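Local structure of trimethylamine-N-oxide reductase (Haemophilus influenzae, 7L5I) at residues A[99-102]-A[103-106]; A[118-121]-A[122-126]; A[126-129]-A[130-134]; A[424-428]-A[429-433]. The protein probably reduces S- and N-oxides such as trimethylamine N-oxide at a molybdenum centre carried by two molybdopterin guanine dinucleotides, as a member of the molybdopterin oxidoreductase family. All blocks are in the same frame, centred on the assembly; numbering follows the deposited sequence.

Contact 1 (A[99-102]-A[103-106])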
ATOM      1  N   SER A  99      32.192  -9.097  -8.246  1.00 20.39           N
ATOM      2  CA  SER A  99      32.075  -8.464  -9.546  1.00 21.68           C
ATOM      3  C   SER A  99      32.069  -6.944  -9.436  1.00 20.37           C
ATOM      4  O   SER A  99      32.025  -6.372  -8.348  1.00 19.21           O
ATOM      5  CB  SER A  99      30.786  -8.919 -10.240  1.00 22.23           C
ATOM      6  OG  SER A  99      29.653  -8.328  -9.625  1.00 22.05           O
ATOM      7  N   ASP A 100      32.113  -6.296 -10.605  1.00 20.69           N
ATOM      8  CA  ASP A 100      31.896  -4.849 -10.740  1.00 23.63           C
ATOM      9  C   ASP A 100      30.398  -4.614 -10.623  1.00 20.72           C
ATOM     10  O   ASP A 100      29.641  -4.862 -11.573  1.00 20.17           O
ATOM     11  CB  ASP A 100      32.424  -4.331 -12.074  1.00 21.54           C
ATOM     12  CG  ASP A 100      32.070  -2.863 -12.316  1.00 31.29           C
ATOM     13  OD1 ASP A 100      31.520  -2.208 -11.402  1.00 27.01           O
ATOM     14  OD2 ASP A 100      32.354  -2.356 -13.429  1.00 35.40           O
ATOM     15  N   THR A 101      29.952  -4.190  -9.445  1.00 19.90           N
ATOM     16  CA  THR A 101      28.508  -4.104  -9.209  1.00 16.93           C
ATOM     17  C   THR A 101      27.871  -2.901  -9.870  1.00 20.90           C
ATOM     18  O   THR A 101      26.638  -2.803  -9.874  1.00 20.57           O
ATOM     19  CB  THR A 101      28.230  -4.057  -7.714  1.00 20.50           C
ATOM     20  OG1 THR A 101      28.897  -2.914  -7.182  1.00 23.36           O
ATOM     21  CG2 THR A 101      28.731  -5.318  -7.048  1.00 22.10           C
ATOM     22  N   THR A 102      28.668  -1.987 -10.438  1.00 21.69           N
ATOM     23  CA  THR A 102      28.061  -0.903 -11.192  1.00 18.99           C
ATOM     24  C   THR A 102      27.483  -1.390 -12.504  1.00 19.50           C
ATOM     25  O   THR A 102      26.802  -0.622 -13.193  1.00 20.62           O
ATOM     26  CB  THR A 102      29.065   0.220 -11.473  1.00 28.63           C
ATOM     27  OG1 THR A 102      30.021  -0.227 -12.431  1.00 28.10           O
ATOM     28  CG2 THR A 102      29.767   0.618 -10.194  1.00 30.40           C
ATOM     29  N   MET A 103      27.733  -2.643 -12.865  1.00 17.81           N
ATOM     30  CA  MET A 103      27.096  -3.234 -14.025  1.00 19.00           C
ATOM     31  C   MET A 103      25.675  -3.714 -13.737  1.00 18.18           C
ATOM     32  O   MET A 103      24.987  -4.119 -14.672  1.00 19.47           O
ATOM     33  CB  MET A 103      27.940  -4.398 -14.544  1.00 21.52           C
ATOM     34  CG  MET A 103      29.263  -3.968 -15.162  1.00 23.75           C
ATOM     35  SD  MET A 103      29.026  -3.011 -16.671  1.00 28.98           S
ATOM     36  CE  MET A 103      28.251  -4.219 -17.745  1.00 30.61           C
ATOM     37  N   ARG A 104      25.207  -3.660 -12.492  1.00 16.95           N
ATOM     38  CA  ARG A 104      23.821  -4.017 -12.230  1.00 15.58           C
ATOM     39  C   ARG A 104      22.906  -3.067 -12.996  1.00 18.32           C
ATOM     40  O   ARG A 104      23.118  -1.849 -13.001  1.00 17.64           O
ATOM     41  CB  ARG A 104      23.519  -3.972 -10.732  1.00 17.22           C
ATOM     42  CG  ARG A 104      24.052  -5.172 -10.007  1.00 16.94           C
ATOM     43  CD  ARG A 104      23.845  -5.125  -8.488  1.00 17.04           C
ATOM     44  NE  ARG A 104      24.535  -6.272  -7.886  1.00 14.71           N
ATOM     45  CZ  ARG A 104      25.236  -6.258  -6.762  1.00 16.50           C
ATOM     46  NH1 ARG A 104      25.370  -5.155  -6.044  1.00 14.47           N
ATOM     47  NH2 ARG A 104      25.814  -7.380  -6.342  1.00 13.76           N
ATOM     48  N   GLY A 105      21.922  -3.646 -13.684  1.00 17.15           N
ATOM     49  CA  GLY A 105      20.970  -2.901 -14.475  1.00 16.35           C
ATOM     50  C   GLY A 105      21.390  -2.660 -15.905  1.00 21.57           C
ATOM     51  O   GLY A 105      20.590  -2.148 -16.688  1.00 23.43           O
ATOM     52  N   ARG A 106      22.627  -3.031 -16.282  1.00 16.88           N
ATOM     53  CA  ARG A 106      23.102  -2.729 -17.633  1.00 23.41           C
ATOM     54  C   ARG A 106      24.034  -3.800 -18.188  1.00 24.00           C
ATOM     55  O   ARG A 106      24.812  -3.507 -19.104  1.00 24.05           O
ATOM     56  CB  ARG A 106      23.798  -1.360 -17.626  1.00 26.43           C
ATOM     57  CG  ARG A 106      24.924  -1.237 -16.627  1.00 29.95           C
ATOM     58  CD  ARG A 106      25.479   0.204 -16.539  1.00 34.36           C
ATOM     59  NE  ARG A 106      26.735   0.245 -15.783  1.00 35.47           N
ATOM     60  CZ  ARG A 106      27.958   0.351 -16.314  1.00 47.27           C
ATOM     61  NH1 ARG A 106      28.132   0.452 -17.630  1.00 45.90           N
ATOM     62  NH2 ARG A 106      29.020   0.366 -15.513  1.00 40.23           N
TER
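T102 and R106 meet in a local side-chain contact within the surface loop that runs from helix 90-94 to strand 109-111, where an Asx turn at D100 leads into a short 3-10 turn and then a type II beta turn from M103 to R106. D100 starts it: its OD1 takes both the hydroxyl of T102 (OG1, 2.7 Å) and the T102 backbone N from one face of the carboxylate. The 3-10 turn follows, with M103 N bonded to D100 O and R104 N to T101 O. G105 sits at phi 89°, a value suited to the third place of the type II turn, which R106 N closes onto M103 O. R104 stretches alongside T101, whose CG2 lies over one guanidinium face, 3.6 Å from CZ. The end of that arginine goes to a salt bridge with D499 and to backbone carbonyls of F478 and P481, while T101 OG1 is bonded to Q479 O. R106 folds back over the turn, with M103 SD above the centre of its guanidinium. Side-on, it grips T102 with two nitrogens: NE gives a 2.7 Å bond to T102 O, close to the guanidinium plane, and NH2 reaches T102 OG1 at 3.3 Å.

Contact 2 (A[118-121]-A[122-126])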
ATOM      1  N   LEU A 118      20.641 -22.602  -8.473  1.00 13.24           N
ATOM      2  CA  LEU A 118      20.416 -22.914  -7.067  1.00 15.74           C
ATOM      3  C   LEU A 118      21.719 -23.169  -6.331  1.00 15.78           C
ATOM      4  O   LEU A 118      21.872 -22.753  -5.175  1.00 15.10           O
ATOM      5  CB  LEU A 118      19.486 -24.111  -6.951  1.00 13.13           C
ATOM      6  CG  LEU A 118      18.096 -23.815  -7.520  1.00 17.98           C
ATOM      7  CD1 LEU A 118      17.341 -25.120  -7.670  1.00 21.22           C
ATOM      8  CD2 LEU A 118      17.304 -22.845  -6.677  1.00 21.60           C
ATOM      9  N   ASP A 119      22.669 -23.864  -6.974  1.00 15.84           N
ATOM     10  CA  ASP A 119      23.994 -24.037  -6.391  1.00 17.42           C
ATOM     11  C   ASP A 119      24.662 -22.676  -6.141  1.00 15.59           C
ATOM     12  O   ASP A 119      25.293 -22.462  -5.099  1.00 16.31           O
ATOM     13  CB  ASP A 119      24.884 -24.878  -7.312  1.00 17.48           C
ATOM     14  CG  ASP A 119      24.527 -26.357  -7.345  1.00 23.76           C
ATOM     15  OD1 ASP A 119      23.706 -26.839  -6.549  1.00 26.59           O
ATOM     16  OD2 ASP A 119      25.124 -27.066  -8.194  1.00 26.96           O
ATOM     17  N   LEU A 120      24.523 -21.746  -7.094  1.00 14.60           N
ATOM     18  CA  LEU A 120      25.132 -20.431  -6.967  1.00 14.57           C
ATOM     19  C   LEU A 120      24.489 -19.620  -5.853  1.00 13.76           C
ATOM     20  O   LEU A 120      25.198 -18.968  -5.072  1.00 15.87           O
ATOM     21  CB  LEU A 120      25.049 -19.683  -8.296  1.00 15.16           C
ATOM     22  CG  LEU A 120      25.718 -18.330  -8.391  1.00 17.68           C
ATOM     23  CD1 LEU A 120      27.230 -18.473  -8.229  1.00 21.34           C
ATOM     24  CD2 LEU A 120      25.368 -17.688  -9.734  1.00 16.34           C
ATOM     25  N   VAL A 121      23.158 -19.623  -5.765  1.00 14.02           N
ATOM     26  CA  VAL A 121      22.492 -18.932  -4.660  1.00 13.47           C
ATOM     27  C   VAL A 121      22.960 -19.499  -3.329  1.00 13.44           C
ATOM     28  O   VAL A 121      23.307 -18.758  -2.401  1.00 13.25           O
ATOM     29  CB  VAL A 121      20.969 -19.042  -4.792  1.00 13.07           C
ATOM     30  CG1 VAL A 121      20.290 -18.515  -3.539  1.00 17.13           C
ATOM     31  CG2 VAL A 121      20.476 -18.284  -6.006  1.00 12.68           C
ATOM     32  N   HIS A 122      22.949 -20.827  -3.206  1.00 14.66           N
ATOM     33  CA  HIS A 122      23.342 -21.437  -1.945  1.00 15.73           C
ATOM     34  C   HIS A 122      24.767 -21.049  -1.580  1.00 14.43           C
ATOM     35  O   HIS A 122      25.055 -20.660  -0.437  1.00 14.06           O
ATOM     36  CB  HIS A 122      23.217 -22.949  -2.042  1.00 14.91           C
ATOM     37  CG  HIS A 122      23.824 -23.669  -0.877  1.00 16.31           C
ATOM     38  ND1 HIS A 122      23.263 -23.652   0.382  1.00 17.32           N
ATOM     39  CD2 HIS A 122      24.961 -24.393  -0.774  1.00 19.69           C
ATOM     40  CE1 HIS A 122      24.036 -24.330   1.215  1.00 22.13           C
ATOM     41  NE2 HIS A 122      25.065 -24.807   0.535  1.00 20.24           N
ATOM     42  N   ASN A 123      25.683 -21.145  -2.543  1.00 15.03           N
ATOM     43  CA  ASN A 123      27.082 -20.849  -2.264  1.00 15.58           C
ATOM     44  C   ASN A 123      27.300 -19.384  -1.906  1.00 15.75           C
ATOM     45  O   ASN A 123      28.117 -19.074  -1.027  1.00 16.59           O
ATOM     46  CB  ASN A 123      27.938 -21.236  -3.464  1.00 18.15           C
ATOM     47  CG  ASN A 123      28.056 -22.738  -3.618  1.00 32.34           C
ATOM     48  OD1 ASN A 123      28.057 -23.475  -2.632  1.00 29.31           O
ATOM     49  ND2 ASN A 123      28.146 -23.202  -4.857  1.00 39.29           N
ATOM     50  N   GLN A 124      26.607 -18.469  -2.595  1.00 13.15           N
ATOM     51  CA  GLN A 124      26.757 -17.045  -2.311  1.00 14.11           C
ATOM     52  C   GLN A 124      26.171 -16.665  -0.962  1.00 17.29           C
ATOM     53  O   GLN A 124      26.750 -15.834  -0.246  1.00 16.76           O
ATOM     54  CB  GLN A 124      26.108 -16.220  -3.418  1.00 14.33           C
ATOM     55  CG  GLN A 124      26.930 -16.208  -4.673  1.00 18.12           C
ATOM     56  CD  GLN A 124      28.243 -15.475  -4.442  1.00 22.30           C
ATOM     57  OE1 GLN A 124      28.241 -14.298  -4.066  1.00 20.93           O
ATOM     58  NE2 GLN A 124      29.345 -16.158  -4.634  1.00 23.95           N
ATOM     59  N   LEU A 125      25.032 -17.270  -0.580  1.00 15.73           N
ATOM     60  CA  LEU A 125      24.482 -16.968   0.735  1.00 14.93           C
ATOM     61  C   LEU A 125      25.309 -17.635   1.827  1.00 17.76           C
ATOM     62  O   LEU A 125      25.494 -17.064   2.903  1.00 16.33           O
ATOM     63  CB  LEU A 125      23.027 -17.417   0.823  1.00 16.18           C
ATOM     64  CG  LEU A 125      22.025 -16.630  -0.036  1.00 14.21           C
ATOM     65  CD1 LEU A 125      20.643 -17.255   0.064  1.00 17.56           C
ATOM     66  CD2 LEU A 125      21.974 -15.152   0.358  1.00 18.26           C
ATOM     67  N   LYS A 126      25.809 -18.844   1.569  1.00 15.17           N
ATOM     68  CA  LYS A 126      26.681 -19.493   2.536  1.00 18.00           C
ATOM     69  C   LYS A 126      27.926 -18.658   2.796  1.00 17.62           C
ATOM     70  O   LYS A 126      28.381 -18.553   3.943  1.00 19.43           O
ATOM     71  CB  LYS A 126      27.057 -20.892   2.053  1.00 22.15           C
ATOM     72  CG  LYS A 126      27.753 -21.714   3.140  1.00 30.52           C
ATOM     73  CD  LYS A 126      28.457 -22.948   2.593  1.00 44.22           C
ATOM     74  CE  LYS A 126      29.432 -23.532   3.636  1.00 52.59           C
ATOM     75  NZ  LYS A 126      30.857 -23.463   3.185  1.00 67.04           N
TER
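V121 and L125, one helical turn apart on helix 114-131, form the apolar part of this contact. Their side chains lie side by side and point the same way, V121 CG1 coming to 3.8 Å from L125 CD1. With chi1 at 171°, CG1 of V121 lies opposite the backbone N and faces along the helix to L125. Together they face strand 483-488 at I485, and V121 also packs on L547 of helix 540-550. L120 CD1 also stands 4.2 Å from the aliphatic CG of Q124, a looser contact. Both side chains rest against P96.

The backbone bonds are regular: H122 N to L118 O, N123 N to D119 O, Q124 N to L120 O and L125 N to V121 O, the last 2.9 Å long.

Among polar side chains, N123 bends back over the preceding turn, its CG 3.1 Å from D119 O, but the amide is poorly angled for its ND2 to bond there. The carboxylate of D119 forms a salt bridge through OD1 with R550 of helix 540-550, a helix that L118 also touches, while H122 packs on R550 itself.

The i to i+4 bonds are those of an alpha helix; its amphipathic character shows in V121 and L125, turned to the mixed sheet that contains strands 483-488 and 500-503, and in N123 and K126 on its exposed side.

Contact 3 (A[126-129]-A[130-134])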
ATOM      1  N   LYS A 126      25.809 -18.844   1.569  1.00 15.17           N
ATOM      2  CA  LYS A 126      26.681 -19.493   2.536  1.00 18.00           C
ATOM      3  C   LYS A 126      27.926 -18.658   2.796  1.00 17.62           C
ATOM      4  O   LYS A 126      28.381 -18.553   3.943  1.00 19.43           O
ATOM      5  CB  LYS A 126      27.057 -20.892   2.053  1.00 22.15           C
ATOM      6  CG  LYS A 126      27.753 -21.714   3.140  1.00 30.52           C
ATOM      7  CD  LYS A 126      28.457 -22.948   2.593  1.00 44.22           C
ATOM      8  CE  LYS A 126      29.432 -23.532   3.636  1.00 52.59           C
ATOM      9  NZ  LYS A 126      30.857 -23.463   3.185  1.00 67.04           N
ATOM     10  N   ARG A 127      28.490 -18.045   1.749  1.00 15.24           N
ATOM     11  CA  ARG A 127      29.669 -17.208   1.931  1.00 18.07           C
ATOM     12  C   ARG A 127      29.367 -16.064   2.884  1.00 17.93           C
ATOM     13  O   ARG A 127      30.143 -15.785   3.810  1.00 17.39           O
ATOM     14  CB  ARG A 127      30.145 -16.670   0.580  1.00 20.00           C
ATOM     15  CG  ARG A 127      31.350 -15.729   0.674  1.00 24.87           C
ATOM     16  CD  ARG A 127      31.783 -15.207  -0.705  1.00 29.56           C
ATOM     17  NE  ARG A 127      32.293 -16.260  -1.588  1.00 33.18           N
ATOM     18  CZ  ARG A 127      32.531 -16.104  -2.892  1.00 39.42           C
ATOM     19  NH1 ARG A 127      32.302 -14.940  -3.486  1.00 29.80           N
ATOM     20  NH2 ARG A 127      32.995 -17.119  -3.609  1.00 38.55           N
ATOM     21  N   VAL A 128      28.235 -15.382   2.676  1.00 16.54           N
ATOM     22  CA  VAL A 128      27.883 -14.272   3.554  1.00 14.49           C
ATOM     23  C   VAL A 128      27.613 -14.765   4.969  1.00 17.59           C
ATOM     24  O   VAL A 128      28.015 -14.130   5.957  1.00 19.38           O
ATOM     25  CB  VAL A 128      26.669 -13.503   2.999  1.00 17.95           C
ATOM     26  CG1 VAL A 128      26.228 -12.475   4.029  1.00 19.48           C
ATOM     27  CG2 VAL A 128      27.009 -12.841   1.664  1.00 18.47           C
ATOM     28  N   ARG A 129      26.901 -15.886   5.105  1.00 15.83           N
ATOM     29  CA  ARG A 129      26.648 -16.413   6.440  1.00 15.68           C
ATOM     30  C   ARG A 129      27.949 -16.764   7.151  1.00 19.74           C
ATOM     31  O   ARG A 129      28.086 -16.538   8.353  1.00 19.86           O
ATOM     32  CB  ARG A 129      25.750 -17.644   6.372  1.00 17.41           C
ATOM     33  CG  ARG A 129      24.319 -17.307   5.958  1.00 16.97           C
ATOM     34  CD  ARG A 129      23.419 -18.454   6.312  1.00 19.21           C
ATOM     35  NE  ARG A 129      22.024 -18.205   5.987  1.00 19.74           N
ATOM     36  CZ  ARG A 129      21.210 -17.424   6.701  1.00 18.37           C
ATOM     37  NH1 ARG A 129      21.646 -16.802   7.782  1.00 18.42           N
ATOM     38  NH2 ARG A 129      19.940 -17.289   6.331  1.00 18.60           N
ATOM     39  N   ASP A 130      28.910 -17.317   6.425  1.00 17.91           N
ATOM     40  CA  ASP A 130      30.173 -17.718   7.051  1.00 18.43           C
ATOM     41  C   ASP A 130      31.011 -16.510   7.438  1.00 22.02           C
ATOM     42  O   ASP A 130      31.699 -16.531   8.464  1.00 18.97           O
ATOM     43  CB  ASP A 130      30.955 -18.619   6.101  1.00 23.31           C
ATOM     44  CG  ASP A 130      30.380 -20.033   6.026  1.00 38.38           C
ATOM     45  OD1 ASP A 130      29.582 -20.414   6.915  1.00 35.20           O
ATOM     46  OD2 ASP A 130      30.726 -20.768   5.078  1.00 41.41           O
ATOM     47  N   GLU A 131      30.980 -15.458   6.627  1.00 19.06           N
ATOM     48  CA  GLU A 131      31.834 -14.297   6.834  1.00 21.62           C
ATOM     49  C   GLU A 131      31.169 -13.209   7.669  1.00 23.62           C
ATOM     50  O   GLU A 131      31.872 -12.471   8.368  1.00 27.43           O
ATOM     51  CB  GLU A 131      32.287 -13.730   5.476  1.00 24.58           C
ATOM     52  CG  GLU A 131      33.113 -14.741   4.633  1.00 39.79           C
ATOM     53  CD  GLU A 131      33.554 -14.222   3.254  1.00 53.87           C
ATOM     54  OE1 GLU A 131      34.274 -14.967   2.551  1.00 45.51           O
ATOM     55  OE2 GLU A 131      33.193 -13.090   2.866  1.00 43.88           O
ATOM     56  N   HIS A 132      29.845 -13.080   7.622  1.00 19.60           N
ATOM     57  CA  HIS A 132      29.145 -12.014   8.335  1.00 22.38           C
ATOM     58  C   HIS A 132      27.940 -12.448   9.148  1.00 22.39           C
ATOM     59  O   HIS A 132      27.538 -11.707  10.057  1.00 26.69           O
ATOM     60  CB  HIS A 132      28.702 -10.944   7.337  1.00 22.89           C
ATOM     61  CG  HIS A 132      29.847 -10.334   6.600  1.00 28.69           C
ATOM     62  ND1 HIS A 132      30.113 -10.604   5.277  1.00 33.35           N
ATOM     63  CD2 HIS A 132      30.830  -9.506   7.023  1.00 29.94           C
ATOM     64  CE1 HIS A 132      31.197  -9.946   4.906  1.00 34.00           C
ATOM     65  NE2 HIS A 132      31.647  -9.266   5.947  1.00 31.87           N
ATOM     66  N   GLY A 133      27.337 -13.575   8.856  1.00 17.86           N
ATOM     67  CA  GLY A 133      26.240 -14.078   9.646  1.00 19.47           C
ATOM     68  C   GLY A 133      24.943 -13.464   9.180  1.00 21.11           C
ATOM     69  O   GLY A 133      24.878 -12.778   8.154  1.00 17.35           O
ATOM     70  N   SER A 134      23.894 -13.691   9.969  1.00 20.12           N
ATOM     71  CA  SER A 134      22.552 -13.307   9.551  1.00 17.54           C
ATOM     72  C   SER A 134      22.383 -11.802   9.448  1.00 21.54           C
ATOM     73  O   SER A 134      21.553 -11.330   8.661  1.00 18.74           O
ATOM     74  CB  SER A 134      21.539 -13.885  10.533  1.00 24.10           C
ATOM     75  OG  SER A 134      21.660 -13.194  11.763  1.00 28.98           O
TER
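V128 O and the backbone nitrogens of H132 and G133 make the tight part of this contact, where helix 114-131 runs out. The carbonyl takes H132 N at 2.7 Å and G133 N at 3.0 Å, so one buried residue's oxygen holds the chain through the turn out of the helix. The V128 side chain packs against I137 of strand 137-138. R129 reaches past S134, whose CB lies at the guanidinium edge 4.0 Å from NH1, and its NH2 is bonded to G166 O. This is a helix C-terminus at which H132 is the first residue to leave helical angles and G133 takes a positive phi of 85°, the two carrying the chain on toward strand 137-138. The solvent side is looser. K126 and D130 are joined by a salt bridge, but a long one, NZ to OD2 3.3 Å, and weak as a hydrogen bond. E131 runs alongside R127 with nearly parallel carboxylate and guanidinium planes, yet their charges do not meet: E131 OE1 rests against R127 CG at 3.6 Å and stays 4.8 Å from R127 NE. A bend at chi3 (-66°) turns the end of R127 aside, and its NH1 bonds to P96 O.

Contact 4 (A[424-428]-A[429-433])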
ATOM      1  N   SER A 424      18.738  -5.193  14.547  1.00 38.28           N
ATOM      2  CA  SER A 424      19.176  -4.746  13.235  1.00 37.49           C
ATOM      3  C   SER A 424      18.026  -4.267  12.363  1.00 29.58           C
ATOM      4  O   SER A 424      18.287  -3.679  11.310  1.00 25.49           O
ATOM      5  CB  SER A 424      19.921  -5.878  12.509  1.00 41.63           C
ATOM      6  OG  SER A 424      21.038  -6.336  13.257  1.00 47.39           O
ATOM      7  N   ALA A 425      16.774  -4.503  12.781  1.00 28.91           N
ATOM      8  CA  ALA A 425      15.609  -4.137  11.980  1.00 27.89           C
ATOM      9  C   ALA A 425      15.354  -2.634  12.031  1.00 27.36           C
ATOM     10  O   ALA A 425      15.453  -2.001  13.080  1.00 32.73           O
ATOM     11  CB  ALA A 425      14.361  -4.871  12.473  1.00 27.86           C
ATOM     12  N   PHE A 426      14.989  -2.075  10.894  1.00 21.09           N
ATOM     13  CA  PHE A 426      14.850  -0.635  10.733  1.00 21.60           C
ATOM     14  C   PHE A 426      13.534  -0.302  10.049  1.00 19.08           C
ATOM     15  O   PHE A 426      12.969  -1.137   9.341  1.00 18.13           O
ATOM     16  CB  PHE A 426      16.013  -0.107   9.889  1.00 19.66           C
ATOM     17  CG  PHE A 426      16.224  -0.881   8.611  1.00 14.61           C
ATOM     18  CD1 PHE A 426      15.551  -0.531   7.457  1.00 15.94           C
ATOM     19  CD2 PHE A 426      17.094  -1.967   8.574  1.00 18.40           C
ATOM     20  CE1 PHE A 426      15.756  -1.212   6.279  1.00 16.85           C
ATOM     21  CE2 PHE A 426      17.294  -2.667   7.401  1.00 14.51           C
ATOM     22  CZ  PHE A 426      16.620  -2.310   6.264  1.00 14.99           C
ATOM     23  N   PRO A 427      13.028   0.923  10.226  1.00 18.09           N
ATOM     24  CA  PRO A 427      11.845   1.359   9.448  1.00 17.12           C
ATOM     25  C   PRO A 427      12.122   1.165   7.968  1.00 14.96           C
ATOM     26  O   PRO A 427      13.130   1.644   7.443  1.00 16.29           O
ATOM     27  CB  PRO A 427      11.703   2.842   9.811  1.00 17.73           C
ATOM     28  CG  PRO A 427      12.519   3.040  11.039  1.00 21.49           C
ATOM     29  CD  PRO A 427      13.609   2.022  11.019  1.00 22.19           C
ATOM     30  N   LEU A 428      11.225   0.463   7.273  1.00 13.91           N
ATOM     31  CA  LEU A 428      11.656  -0.182   6.039  1.00 14.08           C
ATOM     32  C   LEU A 428      11.987   0.796   4.922  1.00 12.61           C
ATOM     33  O   LEU A 428      12.785   0.456   4.034  1.00 14.59           O
ATOM     34  CB  LEU A 428      10.599  -1.177   5.564  1.00 14.75           C
ATOM     35  CG  LEU A 428       9.464  -0.670   4.686  1.00 13.64           C
ATOM     36  CD1 LEU A 428       8.686  -1.874   4.211  1.00 15.09           C
ATOM     37  CD2 LEU A 428       8.573   0.289   5.445  1.00 14.88           C
ATOM     38  N   ALA A 429      11.400   1.989   4.914  1.00 14.13           N
ATOM     39  CA  ALA A 429      11.738   2.928   3.849  1.00 13.52           C
ATOM     40  C   ALA A 429      13.112   3.582   4.035  1.00 14.74           C
ATOM     41  O   ALA A 429      13.493   4.432   3.221  1.00 14.78           O
ATOM     42  CB  ALA A 429      10.643   3.990   3.708  1.00 14.60           C
ATOM     43  N   ARG A 430      13.875   3.196   5.059  1.00 13.44           N
ATOM     44  CA  ARG A 430      15.290   3.531   5.145  1.00 13.51           C
ATOM     45  C   ARG A 430      16.183   2.566   4.342  1.00 17.51           C
ATOM     46  O   ARG A 430      17.403   2.677   4.426  1.00 16.02           O
ATOM     47  CB  ARG A 430      15.739   3.542   6.613  1.00 16.46           C
ATOM     48  CG  ARG A 430      14.983   4.511   7.526  1.00 17.10           C
ATOM     49  CD  ARG A 430      15.293   5.989   7.258  1.00 21.46           C
ATOM     50  NE  ARG A 430      14.603   6.484   6.085  1.00 19.09           N
ATOM     51  CZ  ARG A 430      15.152   7.251   5.148  1.00 21.95           C
ATOM     52  NH1 ARG A 430      16.423   7.632   5.231  1.00 26.00           N
ATOM     53  NH2 ARG A 430      14.438   7.622   4.105  1.00 22.62           N
ATOM     54  N   ILE A 431      15.612   1.664   3.534  1.00 15.40           N
ATOM     55  CA  ILE A 431      16.398   0.603   2.889  1.00 14.19           C
ATOM     56  C   ILE A 431      17.588   1.161   2.085  1.00 14.10           C
ATOM     57  O   ILE A 431      18.709   0.631   2.160  1.00 14.84           O
ATOM     58  CB  ILE A 431      15.468  -0.256   2.012  1.00 17.60           C
ATOM     59  CG1 ILE A 431      16.241  -1.344   1.296  1.00 20.01           C
ATOM     60  CG2 ILE A 431      14.740   0.597   0.984  1.00 16.35           C
ATOM     61  CD1 ILE A 431      16.942  -2.280   2.233  1.00 17.30           C
ATOM     62  N   ALA A 432      17.371   2.181   1.267  1.00 13.98           N
ATOM     63  CA  ALA A 432      18.482   2.736   0.485  1.00 15.43           C
ATOM     64  C   ALA A 432      19.568   3.292   1.397  1.00 18.06           C
ATOM     65  O   ALA A 432      20.760   3.034   1.210  1.00 15.93           O
ATOM     66  CB  ALA A 432      17.969   3.816  -0.467  1.00 16.44           C
ATOM     67  N   ASP A 433      19.158   4.078   2.386  1.00 14.81           N
ATOM     68  CA  ASP A 433      20.063   4.623   3.391  1.00 16.04           C
ATOM     69  C   ASP A 433      20.858   3.526   4.075  1.00 17.34           C
ATOM     70  O   ASP A 433      22.062   3.688   4.316  1.00 17.10           O
ATOM     71  CB  ASP A 433      19.199   5.409   4.391  1.00 16.90           C
ATOM     72  CG  ASP A 433      19.927   6.526   5.103  1.00 27.46           C
ATOM     73  OD1 ASP A 433      20.988   7.003   4.633  1.00 26.79           O
ATOM     74  OD2 ASP A 433      19.365   6.956   6.137  1.00 21.54           O
TER
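F426 meets R430 and I431 obliquely at the buried junction between the short strand 426-427 and helix 431-436. Its side chain stands between its own backbone N and carbonyl carbon (chi1 50°), which brings the ring to the start of the helix. CE1 comes to 3.9 Å from I431 CA and CZ to 4.0 Å from I431 CD1, while CD1 lies beside R430 CB. The ring and the R430 guanidinium are steeply inclined, about 80° apart, and the arginine meets the ring through its aliphatic base.

P427 follows, and its carbonyl starts the turn: R430 N binds P427 O at 2.9 Å in a fairly straight bond (165°). Beside it the proline CB faces R430 CG at 4.3 Å. L428 then gives its carbonyl to I431 N, a weak bond of 3.1 Å, at the transition from 3-10 turn to alpha helix, where R430 holds the N-cap position. Bends at chi2 and chi3 lead the R430 guanidinium away to a salt bridge with D774, and NH1 also makes a salt bridge, weak as a hydrogen bond, to D433 OD2.

The L428 side chain touches Y142 and Y174, about 8 Å from both a bound pterin dinucleotide and the oxygen atom whose pocket includes Y142. Strand 426-427 pairs in parallel with 170-171, F426 and L428 bonding to the K171 backbone and A425 lying on K171; F426 meets the ring of F138, P427 packs on Y444 of strand 441-444, and A432 rests on helix 471-477.

How the contacts relate
From the N terminus, contact 1 closes a turn in the loop between helix 90-94 and strand 109-111, the latter an edge strand of a mixed six-stranded sheet. Contacts 2 and 3 follow on helix 114-131, with centres 11 Å apart: the first lies along the helix, the second at its exit toward strand 137-138, the other edge of that sheet. Contact 4 comes some 290 residues later, at the entry to helix 431-436. Contacts 2 and 3 overlap at K126; the others follow in series, and none nests or crosses. Contacts 3 and 4 approach to about 7 Å between nearest atoms; contact 4 is the one that is wholly buried, and it comes nearest the cofactor.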